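Uncharacterized protein ydaL (Escherichia coli, PDB 3QD7) is a DNA-binding protein with DNA endonuclease activity, a stand-alone small MutS-related protein represented here by a fragment containing its Smr domain. Local coordinates at residues Q55-Q69 with I95-F107. Residues are numbered along the deposited sequence; the frame is centred on the assembly and turned at random.
Sequences QPVEECRKMVFSFIQ and IVRSYVARWLTEF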
loop_
_atom_site.group_PDB
_atom_site.type_symbol
_atom_site.label_atom_id
_atom_site.label_comp_id
_atom_site.label_asym_id
_atom_site.label_seq_id
_atom_site.Cartn_x
_atom_site.Cartn_y
_atom_site.Cartn_z
ATOM N N GLN A 55 0.407 -9.452 11.015
ATOM C CA GLN A 55 -0.132 -10.430 10.068
ATOM C C GLN A 55 0.990 -11.103 9.320
ATOM O O GLN A 55 1.886 -10.418 8.787
ATOM C CB GLN A 55 -1.089 -9.783 9.065
ATOM C CG GLN A 55 -2.270 -9.045 9.695
ATOM C CD GLN A 55 -3.342 -9.973 10.255
ATOM O OE1 GLN A 55 -3.296 -11.194 10.074
ATOM N NE2 GLN A 55 -4.322 -9.385 10.940
ATOM N N PRO A 56 0.937 -12.447 9.238
ATOM C CA PRO A 56 1.883 -13.202 8.399
ATOM C C PRO A 56 1.850 -12.724 6.933
ATOM O O PRO A 56 0.872 -12.095 6.510
ATOM C CB PRO A 56 1.401 -14.653 8.533
ATOM C CG PRO A 56 -0.015 -14.566 9.058
ATOM C CD PRO A 56 -0.100 -13.305 9.847
ATOM N N VAL A 57 2.905 -12.999 6.170
ATOM C CA VAL A 57 3.031 -12.444 4.817
ATOM C C VAL A 57 1.910 -12.902 3.861
ATOM O O VAL A 57 1.358 -12.078 3.129
ATOM C CB VAL A 57 4.451 -12.692 4.201
ATOM C CG1 VAL A 57 4.454 -12.450 2.701
ATOM C CG2 VAL A 57 5.494 -11.805 4.863
ATOM N N GLU A 58 1.562 -14.192 3.876
ATOM C CA GLU A 58 0.478 -14.722 3.024
ATOM C C GLU A 58 -0.874 -14.120 3.382
ATOM O O GLU A 58 -1.710 -13.894 2.512
ATOM C CB GLU A 58 0.370 -16.238 3.145
ATOM C CG GLU A 58 0.100 -17.054 1.861
ATOM C CD GLU A 58 -0.247 -16.259 0.603
ATOM O OE1 GLU A 58 -1.397 -16.350 0.128
ATOM O OE2 GLU A 58 0.647 -15.585 0.047
ATOM N N GLU A 59 -1.101 -13.873 4.664
ATOM C CA GLU A 59 -2.345 -13.206 5.088
ATOM C C GLU A 59 -2.382 -11.753 4.604
ATOM O O GLU A 59 -3.422 -11.281 4.181
ATOM C CB GLU A 59 -2.537 -13.302 6.604
ATOM C CG GLU A 59 -3.922 -12.867 7.107
ATOM C CD GLU A 59 -5.071 -13.869 6.768
ATOM O OE1 GLU A 59 -6.267 -13.469 6.807
ATOM O OE2 GLU A 59 -4.784 -15.051 6.471
ATOM N N CYS A 60 -1.247 -11.055 4.672
ATOM C CA CYS A 60 -1.110 -9.701 4.124
ATOM C C CYS A 60 -1.441 -9.681 2.651
ATOM O O CYS A 60 -2.127 -8.783 2.195
ATOM C CB CYS A 60 0.324 -9.164 4.300
ATOM S SG CYS A 60 0.745 -8.724 5.985
ATOM N N ARG A 61 -0.949 -10.671 1.906
ATOM C CA ARG A 61 -1.204 -10.745 0.464
ATOM C C ARG A 61 -2.699 -10.912 0.108
ATOM O O ARG A 61 -3.190 -10.330 -0.871
ATOM C CB ARG A 61 -0.376 -11.857 -0.174
ATOM C CG ARG A 61 -0.329 -11.795 -1.699
ATOM C CD ARG A 61 0.462 -12.963 -2.295
ATOM N NE ARG A 61 -0.346 -14.159 -2.199
ATOM C CZ ARG A 61 -1.068 -14.649 -3.198
ATOM N NH1 ARG A 61 -1.025 -14.080 -4.400
ATOM N NH2 ARG A 61 -1.824 -15.716 -2.994
ATOM N N LYS A 62 -3.407 -11.699 0.912
ATOM C CA LYS A 62 -4.857 -11.873 0.754
ATOM C C LYS A 62 -5.644 -10.606 1.148
ATOM O O LYS A 62 -6.576 -10.219 0.458
ATOM C CB LYS A 62 -5.340 -13.102 1.552
ATOM C CG LYS A 62 -4.647 -14.422 1.148
ATOM C CD LYS A 62 -5.400 -15.694 1.628
ATOM C CE LYS A 62 -5.367 -15.843 3.136
ATOM N NZ LYS A 62 -5.473 -17.267 3.554
ATOM N N MET A 63 -5.251 -9.964 2.244
ATOM C CA MET A 63 -5.914 -8.742 2.726
ATOM C C MET A 63 -5.725 -7.542 1.780
ATOM O O MET A 63 -6.658 -6.820 1.482
ATOM C CB MET A 63 -5.391 -8.384 4.130
ATOM C CG MET A 63 -5.767 -9.400 5.207
ATOM S SD MET A 63 -4.816 -9.176 6.728
ATOM C CE MET A 63 -5.752 -7.857 7.494
ATOM N N VAL A 64 -4.508 -7.343 1.301
ATOM C CA VAL A 64 -4.220 -6.214 0.404
ATOM C C VAL A 64 -5.032 -6.364 -0.894
ATOM O O VAL A 64 -5.658 -5.421 -1.374
ATOM C CB VAL A 64 -2.661 -6.115 0.130
ATOM C CG1 VAL A 64 -2.330 -5.156 -1.020
ATOM C CG2 VAL A 64 -1.912 -5.727 1.429
ATOM N N PHE A 65 -5.011 -7.567 -1.447
ATOM C CA PHE A 65 -5.738 -7.849 -2.664
ATOM C C PHE A 65 -7.216 -7.592 -2.455
ATOM O O PHE A 65 -7.837 -6.835 -3.203
ATOM C CB PHE A 65 -5.495 -9.287 -3.094
ATOM C CG PHE A 65 -6.226 -9.675 -4.332
ATOM C CD1 PHE A 65 -7.298 -10.566 -4.268
ATOM C CD2 PHE A 65 -5.833 -9.173 -5.568
ATOM C CE1 PHE A 65 -7.973 -10.955 -5.427
ATOM C CE2 PHE A 65 -6.506 -9.563 -6.739
ATOM C CZ PHE A 65 -7.579 -10.444 -6.656
ATOM N N SER A 66 -7.774 -8.201 -1.417
ATOM C CA SER A 66 -9.187 -8.044 -1.111
ATOM C C SER A 66 -9.557 -6.582 -0.781
ATOM O O SER A 66 -10.594 -6.072 -1.212
ATOM C CB SER A 66 -9.532 -8.979 0.056
ATOM O OG SER A 66 -10.918 -8.943 0.309
ATOM N N PHE A 67 -8.698 -5.908 -0.012
ATOM C CA PHE A 67 -8.944 -4.515 0.394
ATOM C C PHE A 67 -8.919 -3.582 -0.816
ATOM O O PHE A 67 -9.795 -2.735 -0.985
ATOM C CB PHE A 67 -7.894 -4.077 1.432
ATOM C CG PHE A 67 -7.972 -2.616 1.809
ATOM C CD1 PHE A 67 -8.991 -2.145 2.660
ATOM C CD2 PHE A 67 -7.006 -1.710 1.333
ATOM C CE1 PHE A 67 -9.050 -0.782 3.032
ATOM C CE2 PHE A 67 -7.058 -0.354 1.708
ATOM C CZ PHE A 67 -8.085 0.111 2.554
ATOM N N ILE A 68 -7.914 -3.725 -1.666
ATOM C CA ILE A 68 -7.860 -2.860 -2.844
ATOM C C ILE A 68 -9.049 -3.097 -3.802
ATOM O O ILE A 68 -9.662 -2.135 -4.297
ATOM C CB ILE A 68 -6.504 -2.983 -3.588
ATOM C CG1 ILE A 68 -5.362 -2.557 -2.656
ATOM C CG2 ILE A 68 -6.529 -2.113 -4.903
ATOM C CD1 ILE A 68 -5.364 -1.075 -2.307
ATOM N N GLN A 69 -9.399 -4.361 -4.037
ATOM C CA GLN A 69 -10.637 -4.681 -4.774
ATOM C C GLN A 69 -11.879 -4.010 -4.165
ATOM O O GLN A 69 -12.696 -3.457 -4.895
ATOM C CB GLN A 69 -10.880 -6.195 -4.850
ATOM C CG GLN A 69 -9.785 -7.020 -5.583
ATOM C CD GLN A 69 -9.589 -6.652 -7.063
ATOM O OE1 GLN A 69 -8.524 -6.912 -7.646
ATOM N NE2 GLN A 69 -10.603 -6.074 -7.674
ATOM N N ILE A 95 9.663 -6.411 5.901
ATOM C CA ILE A 95 9.349 -7.425 4.895
ATOM C C ILE A 95 7.934 -7.185 4.352
ATOM O O ILE A 95 7.719 -7.160 3.134
ATOM C CB ILE A 95 9.473 -8.871 5.448
ATOM C CG1 ILE A 95 10.921 -9.212 5.852
ATOM C CG2 ILE A 95 8.971 -9.872 4.434
ATOM C CD1 ILE A 95 11.974 -8.892 4.809
ATOM N N VAL A 96 6.979 -7.015 5.264
ATOM C CA VAL A 96 5.628 -6.618 4.903
ATOM C C VAL A 96 5.608 -5.327 4.054
ATOM O O VAL A 96 4.954 -5.296 3.013
ATOM C CB VAL A 96 4.697 -6.470 6.130
ATOM C CG1 VAL A 96 3.291 -5.937 5.712
ATOM C CG2 VAL A 96 4.531 -7.815 6.829
ATOM N N ARG A 97 6.311 -4.289 4.518
ATOM C CA ARG A 97 6.424 -3.021 3.816
ATOM C C ARG A 97 6.950 -3.250 2.390
ATOM O O ARG A 97 6.466 -2.642 1.432
ATOM C CB ARG A 97 7.365 -2.069 4.581
ATOM C CG ARG A 97 7.332 -0.609 4.056
ATOM C CD ARG A 97 8.239 0.323 4.847
ATOM N NE ARG A 97 9.654 0.024 4.630
ATOM C CZ ARG A 97 10.548 0.869 4.127
ATOM N NH1 ARG A 97 10.204 2.118 3.777
ATOM N NH2 ARG A 97 11.800 0.453 3.971
ATOM N N SER A 98 7.954 -4.125 2.262
ATOM C CA SER A 98 8.588 -4.379 0.948
ATOM C C SER A 98 7.650 -5.098 -0.014
ATOM O O SER A 98 7.607 -4.758 -1.200
ATOM C CB SER A 98 9.913 -5.129 1.075
ATOM O OG SER A 98 10.869 -4.327 1.710
ATOM N N TYR A 99 6.876 -6.050 0.509
ATOM C CA TYR A 99 5.857 -6.725 -0.291
ATOM C C TYR A 99 4.770 -5.764 -0.694
ATOM O O TYR A 99 4.302 -5.811 -1.845
ATOM C CB TYR A 99 5.259 -7.915 0.462
ATOM C CG TYR A 99 6.000 -9.211 0.214
ATOM C CD1 TYR A 99 6.162 -9.711 -1.095
ATOM C CD2 TYR A 99 6.548 -9.942 1.274
ATOM C CE1 TYR A 99 6.836 -10.904 -1.330
ATOM C CE2 TYR A 99 7.242 -11.149 1.046
ATOM C CZ TYR A 99 7.373 -11.613 -0.262
ATOM O OH TYR A 99 8.045 -12.776 -0.502
ATOM N N VAL A 100 4.355 -4.891 0.240
ATOM C CA VAL A 100 3.280 -3.930 -0.074
ATOM C C VAL A 100 3.758 -2.991 -1.200
ATOM O O VAL A 100 3.009 -2.677 -2.130
ATOM C CB VAL A 100 2.802 -3.124 1.184
ATOM C CG1 VAL A 100 1.922 -1.932 0.766
ATOM C CG2 VAL A 100 2.044 -4.033 2.209
ATOM N N ALA A 101 5.021 -2.578 -1.137
ATOM C CA ALA A 101 5.602 -1.756 -2.206
ATOM C C ALA A 101 5.461 -2.391 -3.597
ATOM O O ALA A 101 5.129 -1.715 -4.557
ATOM C CB ALA A 101 7.065 -1.458 -1.914
ATOM N N ARG A 102 5.738 -3.689 -3.699
ATOM C CA ARG A 102 5.613 -4.389 -4.963
ATOM C C ARG A 102 4.150 -4.595 -5.332
ATOM O O ARG A 102 3.758 -4.338 -6.466
ATOM C CB ARG A 102 6.290 -5.757 -4.862
ATOM C CG ARG A 102 5.893 -6.707 -5.973
ATOM C CD ARG A 102 6.298 -8.103 -5.640
ATOM N NE ARG A 102 7.731 -8.283 -5.848
ATOM C CZ ARG A 102 8.331 -9.463 -5.897
ATOM N NH1 ARG A 102 7.613 -10.575 -5.747
ATOM N NH2 ARG A 102 9.640 -9.525 -6.100
ATOM N N TRP A 103 3.349 -5.089 -4.387
ATOM C CA TRP A 103 1.945 -5.434 -4.685
ATOM C C TRP A 103 1.135 -4.272 -5.234
ATOM O O TRP A 103 0.309 -4.459 -6.132
ATOM C CB TRP A 103 1.256 -6.014 -3.451
ATOM C CG TRP A 103 1.861 -7.303 -2.979
ATOM C CD1 TRP A 103 2.596 -8.195 -3.711
ATOM C CD2 TRP A 103 1.763 -7.852 -1.662
ATOM N NE1 TRP A 103 2.969 -9.265 -2.923
ATOM C CE2 TRP A 103 2.463 -9.079 -1.662
ATOM C CE3 TRP A 103 1.129 -7.443 -0.499
ATOM C CZ2 TRP A 103 2.555 -9.887 -0.527
ATOM C CZ3 TRP A 103 1.213 -8.241 0.622
ATOM C CH2 TRP A 103 1.936 -9.446 0.608
ATOM N N LEU A 104 1.386 -3.063 -4.712
ATOM C CA LEU A 104 0.617 -1.913 -5.146
ATOM C C LEU A 104 0.903 -1.577 -6.593
ATOM O O LEU A 104 -0.006 -1.158 -7.298
ATOM C CB LEU A 104 0.826 -0.691 -4.246
ATOM C CG LEU A 104 0.328 -0.819 -2.813
ATOM C CD1 LEU A 104 0.761 0.383 -1.947
ATOM C CD2 LEU A 104 -1.182 -1.037 -2.764
ATOM N N THR A 105 2.150 -1.776 -7.051
ATOM C CA THR A 105 2.485 -1.488 -8.457
ATOM C C THR A 105 1.818 -2.487 -9.423
ATOM O O THR A 105 1.713 -2.218 -10.626
ATOM C CB THR A 105 3.997 -1.477 -8.735
ATOM O OG1 THR A 105 4.502 -2.811 -8.628
ATOM C CG2 THR A 105 4.762 -0.554 -7.755
ATOM N N GLU A 106 1.363 -3.624 -8.898
ATOM C CA GLU A 106 0.739 -4.676 -9.733
ATOM C C GLU A 106 -0.748 -4.452 -10.072
ATOM O O GLU A 106 -1.313 -5.122 -10.964
ATOM C CB GLU A 106 0.958 -6.042 -9.082
ATOM C CG GLU A 106 2.394 -6.448 -9.195
ATOM C CD GLU A 106 2.735 -7.709 -8.451
ATOM O OE1 GLU A 106 2.070 -8.046 -7.476
ATOM O OE2 GLU A 106 3.724 -8.355 -8.818
ATOM N N PHE A 107 -1.378 -3.522 -9.354
ATOM C CA PHE A 107 -2.709 -3.075 -9.682
ATOM C C PHE A 107 -2.654 -2.005 -10.772
ATOM O O PHE A 107 -2.015 -0.950 -10.619
ATOM C CB PHE A 107 -3.407 -2.511 -8.436
ATOM C CG PHE A 107 -3.740 -3.554 -7.393
ATOM C CD1 PHE A 107 -4.871 -4.362 -7.525
ATOM C CD2 PHE A 107 -2.936 -3.712 -6.263
ATOM C CE1 PHE A 107 -5.187 -5.322 -6.578
ATOM C CE2 PHE A 107 -3.253 -4.673 -5.293
ATOM C CZ PHE A 107 -4.382 -5.474 -5.445
#
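Trp-103 fills a hole formed by Val-57, Cys-60, Arg-61 and Val-64, a clear instance of knobs-into-holes packing between two helices that run the same general way, their axes 34° apart. Its chi1 of -63°, with CG beside the backbone N, carries the six-membered ring up against the partner helix. Arg-61 lies across one face, its CG 4.0 Å from the centroid of that ring in a CH-pi contact; on the opposite face sits the carbonyl oxygen of Tyr-99. Val-64 CG2 meets the indole edge, 4.0 Å from Trp-103 CE3.

A second CH-pi contact closes the far end: Ile-68 CG2 stands almost directly over the centre of the Phe-107 ring, 3.8 Å from its centroid, while Phe-65 CA and Gln-69 OE1 border the ring edge. Apolar contacts close the other end, where Val-57 CG1 meets the tyrosine ring obliquely, 3.5 Å from Tyr-99 CE2, and the sulfur Cys-60 SG rests 3.8 Å from Val-96 CG1.

The charged end of Arg-61 turns away from the indole and grips Glu-58 side-on, NE reaching the syn lone pair of OE2 at 2.8 Å and NH2 bonding OE1. An alanine in place of Arg-61 is likely to uncover part of the indole face and leave the Glu-58 carboxylate without its ion-pair mate.

Arg-61 and Trp-103 also bond the backbone of the N-terminal arm, at Leu-10 and Thr-11 respectively. Within this alpha/beta fold both helices pack on the mixed sheet, Val-64 against Leu-50 of strand 49-51, and Ile-68, Val-100 and Leu-104 against strand 78-82.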